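Local coordinates for programmed cell death 6-interacting protein (Homo sapiens, PDB 5WA1) that sorts cargo into multivesicular bodies and takes part in cytokinesis and membrane repair, here represented by its Bro1 domain with a bound CHMP4C peptide, at residues Lys32-Asp37 against Thr113-Asp118; Val130-Ala135 against Glu195-Ile200; Ile169-Tyr174 against Glu218-Lys223; Ile211-Ala216 against Thr357-Thr362. One frame throughout, in Å; residues are numbered along the deposited sequence.

Contact 1 (Lys32-Asp37 against Thr113-Asp118); sequences KTSEVD and TFTWKD
Lys32 begins the pairing with its carbonyl: Lys117 N donates to Lys32 O over 3.0 Å in a nearly straight bond (166° at the hydrogen), while the same oxygen lies obliquely beside the six-membered ring of Trp116. The extended side chains of Lys32 and Lys117 run side by side in the same direction, bringing NZ of Lys32 within 3.9 Å of NZ of Lys117. Thr33 is bridged to Trp116 in antiparallel fashion, their CA atoms 4.4 Å apart. This single bridge sets an irregular segment against one edge of strand 114-117, whose other edge pairs with strand 131-134. Thr33 CB sits 3.5 Å from the centroid of the six-membered ring of Trp116, a CH-pi contact over the face; the indole NE1 is bonded to Glu140. With OG1 opposite the backbone N (chi1 -179°), the Thr33 hydroxyl donates to Thr115 O at 2.7 Å, from above the carbonyl plane, and also bonds Arg71. Ser34 N reaches that same Thr115 O, 3.2 Å away, from the other face, and Ser34 OG rests 3.3 Å from Thr115 CB. Further on, Val36 directs CG2 at Thr113 O, 3.5 Å away, and the pairing has already diverged. Two donors on opposite faces thus fix the peptide carbonyl of Thr115, one of them a hydroxyl that Arg71 also holds in place, whereas the two neighbouring ammonium groups at the solvent side would be expected to disfavour each other's protonation slightly.

Contact 2 (Val130-Ala135 against Glu195-Ile200); sequences VKLALA and EPTVDI
Leu132 lays its CB against Thr197 CG2, 3.9 Å away, and carries the rest of its side chain over the backbone that leads up to that threonine. Because CG stands trans to the backbone N (chi1 171°), the isobutyl group extends from the strand and its CD2 comes 4.0 Å from Glu195 O and 4.2 Å from Pro196 CA. Val130, two residues earlier and just before the strand, adds a looser touch, its CG1 lying 4.3 Å from Thr197 CG2. Strand 131-134 is one half of an antiparallel two-stranded sheet, paired through Leu132 with Trp116, and its apolar face here receives the irregular linker between helices 164-191 and 202-226 of the Bro1 domain. The threonine turns its two branches to different tasks. While the methyl faces the strand, OG1 donates to Asp199 OD1 at 2.6 Å, meeting the carboxylate on its syn side, 24° out of the carboxylate plane. Asp199 is itself held at the second oxygen, OD2, by a salt bridge to Lys31 and a bond from Ala119 N, so the acceptor of the buried Thr197 hydroxyl is fixed at both ends. Beside it, Asp118 OD2 accepts from Asp199 N, tying the linker to the residue just after strand 114-117.

Contact 3 (Ile169-Tyr174 against Glu218-Lys223); sequences IAAKHY and EVFFLK
Val219 spreads its two methyls between three partners on the facing helix, and its rotamer decides which goes where. With CG1 trans to the backbone N (chi1 170°), that branch meets Ala171 CB at 3.8 Å, whereas CG2 meets Ala170 and Tyr174. The CG2 methyl lies 4.0 Å from Ala170 CB and 3.9 Å from Tyr174 CE2, approaching the phenol ring at its edge, near the ring plane, and the tyrosine and valine side chains cross at about a right angle. Helices 164-191 and 202-226, consecutive in the chain, form an antiparallel helical hairpin of the TPR-like Bro1 core; the axes of the short segments pass 9.4 Å apart at a crossing angle of -162°. Two small alanines on one side of this interface leave room for the branched valine on the other. Phe220 leaves its helix obliquely and swings its ring back, placing CE2 3.9 Å from Ala171 CB. Ala171 therefore touches both Val219 and Phe220. The same Phe220 ring makes an edge-to-face contact with an aromatic side chain of the bound CHMP4C peptide; Ala171 packs on an aromatic side chain of the peptide as well, and Lys223, one turn beyond Val219, offers the peptide a cation-pi contact.

Contact 4 (Ile211-Ala216 against Thr357-Thr362); sequences IMLAQA and TLVKST
Ser361 OG, hydrogen-bonded to Ser178 OG on helix 164-191, also lies 3.9 Å from Leu213 CD1. In the Bro1 domain the irregular chain that follows helix 319-340 packs on the TPR-like helices 164-191 and 202-226, and residues 357-362 belong to that part. Gln175 supports the same course from helix 164-191 through bonds to Lys360 N and to the backbone of Thr362. On helix 202-226 the leading side chain is Leu213. Its CG stands opposite the backbone N (chi1 -167°), and the chain reaches out from the helix until CD1 rests 3.7 Å from Ser361 N. The same methyl meets Val359 CG2 at 3.6 Å, the leucine and valine side chains crossing at a slant. Val359 is forked against the helix: with CG1 anti to the carbonyl carbon (chi1 -64°), that methyl drops onto Ala216, one turn along from Leu213, and CG2, left between the backbone N and the carbonyl carbon, faces Leu213. The short alanine side chain lets the valine come close to the helix backbone. Leu358, preceding it in the chain, packs on Phe220 and on an apolar side chain of the bound peptide. At the closest point Val359 CG1 is 3.5 Å from both CB and the carbonyl C of Ala216.

Overall arrangement
The four contacts fall into two pairs. Contacts 1 and 2, centres about 10 Å apart, share the two-stranded sheet: Asp118 N meets Val130 O at 2.9 Å, as does Trp116 O with Leu132 N, so one strand of each contact is neighbour to the other's. Contacts 3 and 4, about 8 Å between centres, share helix 202-226, with Phe220 CD2 3.5 Å from Val359 CG1. This second pair lies by the bound CHMP4C peptide, which touches residues of both. Contacts 1 and 3 are about 33 Å apart between centres, while the linker of contact 2 leads directly into the helix used by contacts 3 and 4.

Contact 1 (Lys32-Asp37 against Thr113-Asp118)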
# COMPACT_ATOMS: atom_id res chain seq x y z
N LYS A 32 11.56 13.72 0.70
CA LYS A 32 12.94 14.16 0.78
C LYS A 32 13.17 14.91 2.08
O LYS A 32 12.25 15.53 2.64
CB LYS A 32 13.28 15.05 -0.42
CG LYS A 32 13.11 14.38 -1.77
CD LYS A 32 13.27 15.39 -2.89
CE LYS A 32 12.80 14.82 -4.22
NZ LYS A 32 12.77 15.87 -5.28
N THR A 33 14.39 14.85 2.58
CA THR A 33 14.73 15.55 3.81
C THR A 33 16.13 16.13 3.68
O THR A 33 16.95 15.64 2.89
CB THR A 33 14.63 14.63 5.04
OG1 THR A 33 14.95 15.38 6.23
CG2 THR A 33 15.59 13.46 4.92
N SER A 34 16.39 17.18 4.44
CA SER A 34 17.71 17.78 4.45
C SER A 34 18.62 17.02 5.41
O SER A 34 18.16 16.41 6.39
CB SER A 34 17.62 19.24 4.86
OG SER A 34 16.82 19.37 6.02
N GLU A 35 19.92 17.04 5.12
CA GLU A 35 20.88 16.35 5.97
C GLU A 35 20.96 17.02 7.35
O GLU A 35 21.02 18.25 7.46
CB GLU A 35 22.26 16.35 5.31
CG GLU A 35 23.30 15.52 6.06
CD GLU A 35 24.67 15.54 5.39
OE1 GLU A 35 24.73 15.77 4.17
OE2 GLU A 35 25.67 15.32 6.10
N VAL A 36 20.96 16.20 8.39
CA VAL A 36 21.00 16.68 9.77
C VAL A 36 22.12 15.97 10.52
O VAL A 36 22.30 14.75 10.38
CB VAL A 36 19.64 16.46 10.48
CG1 VAL A 36 19.79 16.60 11.98
CG2 VAL A 36 18.61 17.44 9.95
N ASP A 37 22.88 16.72 11.31
CA ASP A 37 23.94 16.16 12.15
C ASP A 37 23.30 15.67 13.45
O ASP A 37 23.17 16.41 14.42
CB ASP A 37 25.03 17.18 12.43
CG ASP A 37 26.11 16.65 13.35
OD1 ASP A 37 26.23 15.41 13.47
OD2 ASP A 37 26.84 17.46 13.96
N THR A 113 16.33 19.82 14.56
CA THR A 113 15.27 20.23 13.66
C THR A 113 15.32 19.39 12.39
O THR A 113 16.30 19.42 11.64
CB THR A 113 15.36 21.72 13.31
OG1 THR A 113 15.07 22.50 14.48
CG2 THR A 113 14.36 22.07 12.22
N PHE A 114 14.24 18.66 12.13
CA PHE A 114 14.12 17.86 10.93
C PHE A 114 13.26 18.61 9.92
O PHE A 114 12.18 19.10 10.26
CB PHE A 114 13.51 16.49 11.24
CG PHE A 114 14.19 15.78 12.37
CD1 PHE A 114 15.36 15.07 12.16
CD2 PHE A 114 13.65 15.82 13.65
CE1 PHE A 114 15.98 14.41 13.21
CE2 PHE A 114 14.27 15.17 14.70
CZ PHE A 114 15.43 14.46 14.48
N THR A 115 13.77 18.73 8.70
CA THR A 115 13.08 19.42 7.62
C THR A 115 12.73 18.39 6.55
O THR A 115 13.62 17.70 6.05
CB THR A 115 13.95 20.53 7.03
OG1 THR A 115 14.27 21.47 8.07
CG2 THR A 115 13.21 21.25 5.92
N TRP A 116 11.45 18.31 6.22
CA TRP A 116 10.94 17.35 5.25
C TRP A 116 10.07 18.06 4.23
O TRP A 116 9.38 19.04 4.55
CB TRP A 116 10.13 16.24 5.92
CG TRP A 116 10.95 15.29 6.71
CD1 TRP A 116 11.45 15.47 7.97
CD2 TRP A 116 11.38 13.98 6.30
NE1 TRP A 116 12.16 14.36 8.37
CE2 TRP A 116 12.13 13.43 7.36
CE3 TRP A 116 11.19 13.22 5.14
CZ2 TRP A 116 12.69 12.16 7.29
CZ3 TRP A 116 11.76 11.96 5.08
CH2 TRP A 116 12.50 11.44 6.14
N LYS A 117 10.13 17.58 3.02
CA LYS A 117 9.38 18.13 1.94
C LYS A 117 8.13 17.29 1.67
O LYS A 117 8.10 16.11 1.95
CB LYS A 117 10.27 18.15 0.74
CG LYS A 117 9.79 19.00 -0.39
CD LYS A 117 10.68 18.81 -1.59
CE LYS A 117 10.06 19.46 -2.80
NZ LYS A 117 10.53 18.80 -4.04
N ASP A 118 7.08 17.90 1.15
CA ASP A 118 5.86 17.17 0.84
C ASP A 118 6.12 16.14 -0.25
O ASP A 118 6.78 16.43 -1.25
CB ASP A 118 4.75 18.13 0.41
CG ASP A 118 3.38 17.47 0.41
OD1 ASP A 118 3.02 16.84 -0.61
OD2 ASP A 118 2.67 17.58 1.43

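Contact 2 (Val130-Ala135 against Glu195-Ile200)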
# COMPACT_ATOMS: atom_id res chain seq x y z
N VAL A 130 7.11 22.93 -0.92
CA VAL A 130 6.30 22.79 0.29
C VAL A 130 7.13 21.98 1.28
O VAL A 130 7.23 20.75 1.17
CB VAL A 130 4.95 22.14 -0.01
CG1 VAL A 130 4.13 22.01 1.26
CG2 VAL A 130 4.19 22.97 -1.04
N LYS A 131 7.72 22.67 2.25
CA LYS A 131 8.57 22.09 3.26
C LYS A 131 7.99 22.35 4.64
O LYS A 131 7.21 23.29 4.84
CB LYS A 131 10.00 22.66 3.19
CG LYS A 131 10.74 22.37 1.90
CD LYS A 131 12.13 23.00 1.94
CE LYS A 131 12.98 22.58 0.74
NZ LYS A 131 14.34 23.18 0.79
N LEU A 132 8.39 21.52 5.61
CA LEU A 132 8.05 21.75 7.01
C LEU A 132 9.23 21.32 7.88
O LEU A 132 9.75 20.22 7.73
CB LEU A 132 6.79 20.98 7.40
CG LEU A 132 6.46 20.96 8.90
CD1 LEU A 132 6.32 22.38 9.46
CD2 LEU A 132 5.21 20.13 9.18
N ALA A 133 9.62 22.20 8.80
CA ALA A 133 10.71 21.93 9.73
C ALA A 133 10.18 21.96 11.15
O ALA A 133 9.54 22.93 11.55
CB ALA A 133 11.85 22.94 9.56
N LEU A 134 10.44 20.89 11.91
CA LEU A 134 9.98 20.80 13.29
C LEU A 134 11.06 20.17 14.15
O LEU A 134 11.76 19.24 13.73
CB LEU A 134 8.70 19.97 13.39
CG LEU A 134 7.44 20.59 12.78
CD1 LEU A 134 6.30 19.59 12.80
CD2 LEU A 134 7.06 21.86 13.54
N ALA A 135 11.19 20.68 15.38
CA ALA A 135 12.07 20.08 16.38
C ALA A 135 11.29 19.02 17.16
O ALA A 135 10.90 19.20 18.32
CB ALA A 135 12.65 21.16 17.30
N GLU A 195 0.37 21.57 12.66
CA GLU A 195 -0.37 20.77 11.69
C GLU A 195 0.57 20.27 10.59
O GLU A 195 1.44 21.02 10.12
CB GLU A 195 -1.51 21.58 11.08
CG GLU A 195 -2.84 21.37 11.78
CD GLU A 195 -3.99 22.05 11.07
OE1 GLU A 195 -3.73 22.97 10.27
OE2 GLU A 195 -5.15 21.65 11.30
N PRO A 196 0.41 19.03 10.15
CA PRO A 196 1.37 18.44 9.22
C PRO A 196 1.18 18.95 7.80
O PRO A 196 0.18 19.59 7.46
CB PRO A 196 1.05 16.94 9.31
CG PRO A 196 -0.43 16.92 9.57
CD PRO A 196 -0.69 18.11 10.47
N THR A 197 2.17 18.65 6.96
CA THR A 197 1.96 18.77 5.53
C THR A 197 0.83 17.84 5.11
O THR A 197 0.47 16.90 5.82
CB THR A 197 3.25 18.46 4.76
OG1 THR A 197 3.90 17.32 5.33
CG2 THR A 197 4.21 19.65 4.82
N VAL A 198 0.25 18.12 3.94
CA VAL A 198 -0.92 17.36 3.51
C VAL A 198 -0.56 15.90 3.25
O VAL A 198 -1.39 15.00 3.44
CB VAL A 198 -1.56 18.02 2.28
CG1 VAL A 198 -2.77 17.22 1.80
CG2 VAL A 198 -1.98 19.44 2.61
N ASP A 199 0.69 15.62 2.85
CA ASP A 199 1.03 14.25 2.46
C ASP A 199 0.94 13.28 3.63
O ASP A 199 0.50 12.13 3.46
CB ASP A 199 2.43 14.22 1.83
CG ASP A 199 3.52 14.67 2.79
OD1 ASP A 199 3.21 15.27 3.84
OD2 ASP A 199 4.71 14.44 2.47
N ILE A 200 1.31 13.71 4.84
CA ILE A 200 1.25 12.83 6.01
C ILE A 200 0.02 13.10 6.85
O ILE A 200 -0.13 12.50 7.93
CB ILE A 200 2.54 12.94 6.86
CG1 ILE A 200 2.71 14.35 7.41
CG2 ILE A 200 3.74 12.49 6.03
CD1 ILE A 200 3.86 14.48 8.42

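Contact 3 (Ile169-Tyr174 against Glu218-Lys223)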
# COMPACT_ATOMS: atom_id res chain seq x y z
N ILE A 169 5.87 -11.51 -2.43
CA ILE A 169 6.54 -10.27 -2.02
C ILE A 169 5.58 -9.09 -2.11
O ILE A 169 5.49 -8.27 -1.18
CB ILE A 169 7.80 -10.03 -2.88
CG1 ILE A 169 8.87 -11.08 -2.56
CG2 ILE A 169 8.32 -8.60 -2.68
CD1 ILE A 169 10.09 -11.04 -3.47
N ALA A 170 4.85 -8.98 -3.22
CA ALA A 170 3.92 -7.86 -3.38
C ALA A 170 2.81 -7.91 -2.34
O ALA A 170 2.45 -6.87 -1.77
CB ALA A 170 3.33 -7.87 -4.79
N ALA A 171 2.26 -9.10 -2.07
CA ALA A 171 1.20 -9.21 -1.08
C ALA A 171 1.68 -8.77 0.29
O ALA A 171 0.98 -8.04 1.00
CB ALA A 171 0.67 -10.64 -1.03
N LYS A 172 2.88 -9.20 0.68
CA LYS A 172 3.44 -8.83 1.97
C LYS A 172 3.73 -7.34 2.05
O LYS A 172 3.42 -6.69 3.05
CB LYS A 172 4.70 -9.67 2.24
CG LYS A 172 5.26 -9.54 3.65
CD LYS A 172 6.23 -10.70 3.95
CE LYS A 172 5.61 -12.05 3.57
NZ LYS A 172 6.57 -13.19 3.66
N HIS A 173 4.31 -6.77 0.99
CA HIS A 173 4.71 -5.36 1.04
C HIS A 173 3.51 -4.41 0.97
O HIS A 173 3.53 -3.35 1.61
CB HIS A 173 5.72 -5.08 -0.07
CG HIS A 173 7.11 -5.53 0.26
ND1 HIS A 173 7.41 -6.82 0.62
CD2 HIS A 173 8.28 -4.85 0.30
CE1 HIS A 173 8.71 -6.93 0.86
NE2 HIS A 173 9.26 -5.74 0.67
N TYR A 174 2.47 -4.75 0.20
CA TYR A 174 1.26 -3.92 0.17
C TYR A 174 0.56 -3.91 1.52
O TYR A 174 0.07 -2.87 1.96
CB TYR A 174 0.30 -4.41 -0.92
CG TYR A 174 0.68 -4.01 -2.32
CD1 TYR A 174 1.09 -2.72 -2.61
CD2 TYR A 174 0.62 -4.94 -3.36
CE1 TYR A 174 1.45 -2.36 -3.91
CE2 TYR A 174 0.97 -4.60 -4.65
CZ TYR A 174 1.39 -3.30 -4.91
OH TYR A 174 1.74 -2.95 -6.20
N GLU A 218 -5.91 -7.45 -4.59
CA GLU A 218 -5.77 -7.76 -6.01
C GLU A 218 -4.70 -8.81 -6.25
O GLU A 218 -4.84 -9.67 -7.13
CB GLU A 218 -5.46 -6.49 -6.80
CG GLU A 218 -5.30 -6.73 -8.30
CD GLU A 218 -4.92 -5.47 -9.06
OE1 GLU A 218 -4.79 -4.41 -8.41
OE2 GLU A 218 -4.76 -5.53 -10.29
N VAL A 219 -3.59 -8.73 -5.50
CA VAL A 219 -2.53 -9.72 -5.65
C VAL A 219 -3.04 -11.11 -5.27
O VAL A 219 -2.69 -12.10 -5.91
CB VAL A 219 -1.30 -9.33 -4.80
CG1 VAL A 219 -0.30 -10.47 -4.75
CG2 VAL A 219 -0.64 -8.09 -5.38
N PHE A 220 -3.87 -11.20 -4.23
CA PHE A 220 -4.45 -12.50 -3.89
C PHE A 220 -5.38 -13.00 -4.98
O PHE A 220 -5.45 -14.21 -5.21
CB PHE A 220 -5.19 -12.42 -2.55
CG PHE A 220 -4.29 -12.63 -1.37
CD1 PHE A 220 -4.05 -13.91 -0.89
CD2 PHE A 220 -3.67 -11.56 -0.76
CE1 PHE A 220 -3.22 -14.11 0.19
CE2 PHE A 220 -2.83 -11.76 0.33
CZ PHE A 220 -2.60 -13.04 0.81
N PHE A 221 -6.08 -12.10 -5.66
CA PHE A 221 -6.89 -12.50 -6.81
C PHE A 221 -6.00 -13.04 -7.92
O PHE A 221 -6.30 -14.08 -8.52
CB PHE A 221 -7.74 -11.32 -7.28
CG PHE A 221 -8.20 -11.42 -8.71
CD1 PHE A 221 -9.33 -12.16 -9.03
CD2 PHE A 221 -7.50 -10.79 -9.72
CE1 PHE A 221 -9.75 -12.26 -10.35
CE2 PHE A 221 -7.91 -10.90 -11.04
CZ PHE A 221 -9.04 -11.64 -11.36
N LEU A 222 -4.88 -12.36 -8.20
CA LEU A 222 -3.96 -12.84 -9.23
C LEU A 222 -3.35 -14.18 -8.84
O LEU A 222 -3.15 -15.06 -9.69
CB LEU A 222 -2.87 -11.80 -9.47
CG LEU A 222 -3.37 -10.49 -10.10
CD1 LEU A 222 -2.25 -9.47 -10.15
CD2 LEU A 222 -3.93 -10.74 -11.49
N LYS A 223 -3.05 -14.35 -7.55
CA LYS A 223 -2.54 -15.63 -7.06
C LYS A 223 -3.57 -16.74 -7.26
O LYS A 223 -3.24 -17.84 -7.72
CB LYS A 223 -2.17 -15.50 -5.58
CG LYS A 223 -2.03 -16.80 -4.82
CD LYS A 223 -0.74 -17.49 -5.16
CE LYS A 223 -0.47 -18.64 -4.21
NZ LYS A 223 0.43 -19.61 -4.88

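Contact 4 (Ile211-Ala216 against Thr357-Thr362)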
# COMPACT_ATOMS: atom_id res chain seq x y z
N ILE A 211 -5.67 2.23 -0.49
CA ILE A 211 -5.17 1.87 -1.81
C ILE A 211 -4.24 0.66 -1.73
O ILE A 211 -4.33 -0.27 -2.55
CB ILE A 211 -4.46 3.07 -2.46
CG1 ILE A 211 -5.46 4.19 -2.77
CG2 ILE A 211 -3.70 2.63 -3.72
CD1 ILE A 211 -4.81 5.51 -3.19
N MET A 212 -3.34 0.66 -0.75
CA MET A 212 -2.41 -0.46 -0.60
C MET A 212 -3.14 -1.73 -0.18
O MET A 212 -2.78 -2.83 -0.60
CB MET A 212 -1.33 -0.12 0.44
CG MET A 212 -0.47 1.08 0.07
SD MET A 212 0.41 0.83 -1.49
CE MET A 212 0.27 2.45 -2.26
N LEU A 213 -4.17 -1.59 0.65
CA LEU A 213 -4.96 -2.76 1.01
C LEU A 213 -5.68 -3.34 -0.21
O LEU A 213 -5.72 -4.56 -0.39
CB LEU A 213 -5.95 -2.41 2.11
CG LEU A 213 -6.61 -3.62 2.79
CD1 LEU A 213 -5.61 -4.34 3.69
CD2 LEU A 213 -7.83 -3.18 3.58
N ALA A 214 -6.24 -2.46 -1.06
CA ALA A 214 -6.88 -2.92 -2.30
C ALA A 214 -5.89 -3.66 -3.19
O ALA A 214 -6.23 -4.67 -3.81
CB ALA A 214 -7.47 -1.74 -3.07
N GLN A 215 -4.66 -3.15 -3.28
CA GLN A 215 -3.70 -3.78 -4.17
C GLN A 215 -3.23 -5.10 -3.60
O GLN A 215 -2.98 -6.04 -4.36
CB GLN A 215 -2.55 -2.81 -4.46
CG GLN A 215 -3.10 -1.66 -5.31
CD GLN A 215 -2.09 -0.64 -5.81
OE1 GLN A 215 -2.30 -0.04 -6.86
NE2 GLN A 215 -1.01 -0.40 -5.05
N ALA A 216 -3.15 -5.21 -2.27
CA ALA A 216 -2.86 -6.51 -1.66
C ALA A 216 -3.95 -7.52 -2.00
O ALA A 216 -3.65 -8.66 -2.37
CB ALA A 216 -2.72 -6.36 -0.14
N THR A 357 -12.12 -11.56 1.98
CA THR A 357 -10.97 -10.70 2.21
C THR A 357 -9.82 -11.54 2.75
O THR A 357 -9.96 -12.22 3.76
CB THR A 357 -11.32 -9.55 3.17
OG1 THR A 357 -10.11 -8.93 3.64
CG2 THR A 357 -12.13 -10.05 4.35
N LEU A 358 -8.69 -11.50 2.05
CA LEU A 358 -7.48 -12.22 2.42
C LEU A 358 -6.40 -11.31 2.99
O LEU A 358 -5.30 -11.79 3.28
CB LEU A 358 -6.91 -12.96 1.20
CG LEU A 358 -7.39 -14.40 0.99
CD1 LEU A 358 -6.71 -15.31 1.99
CD2 LEU A 358 -8.89 -14.51 1.11
N VAL A 359 -6.68 -10.03 3.17
CA VAL A 359 -5.64 -9.06 3.49
C VAL A 359 -6.00 -8.31 4.76
O VAL A 359 -7.17 -8.17 5.12
CB VAL A 359 -5.40 -8.09 2.32
CG1 VAL A 359 -4.87 -8.85 1.12
CG2 VAL A 359 -6.69 -7.36 1.97
N LYS A 360 -4.96 -7.82 5.45
CA LYS A 360 -5.09 -7.04 6.66
C LYS A 360 -4.00 -5.99 6.66
O LYS A 360 -2.89 -6.24 6.18
CB LYS A 360 -4.98 -7.94 7.91
CG LYS A 360 -5.11 -7.23 9.24
CD LYS A 360 -6.52 -6.69 9.45
CE LYS A 360 -6.59 -5.76 10.65
NZ LYS A 360 -7.94 -5.15 10.82
N SER A 361 -4.31 -4.79 7.16
CA SER A 361 -3.29 -3.78 7.36
C SER A 361 -2.35 -4.24 8.47
O SER A 361 -2.78 -4.46 9.61
CB SER A 361 -3.92 -2.43 7.72
OG SER A 361 -4.76 -1.96 6.68
N THR A 362 -1.07 -4.44 8.14
CA THR A 362 -0.12 -5.00 9.10
C THR A 362 0.20 -3.98 10.19
O THR A 362 0.68 -2.88 9.87
CB THR A 362 1.17 -5.42 8.39
OG1 THR A 362 0.84 -6.30 7.29
CG2 THR A 362 2.12 -6.13 9.35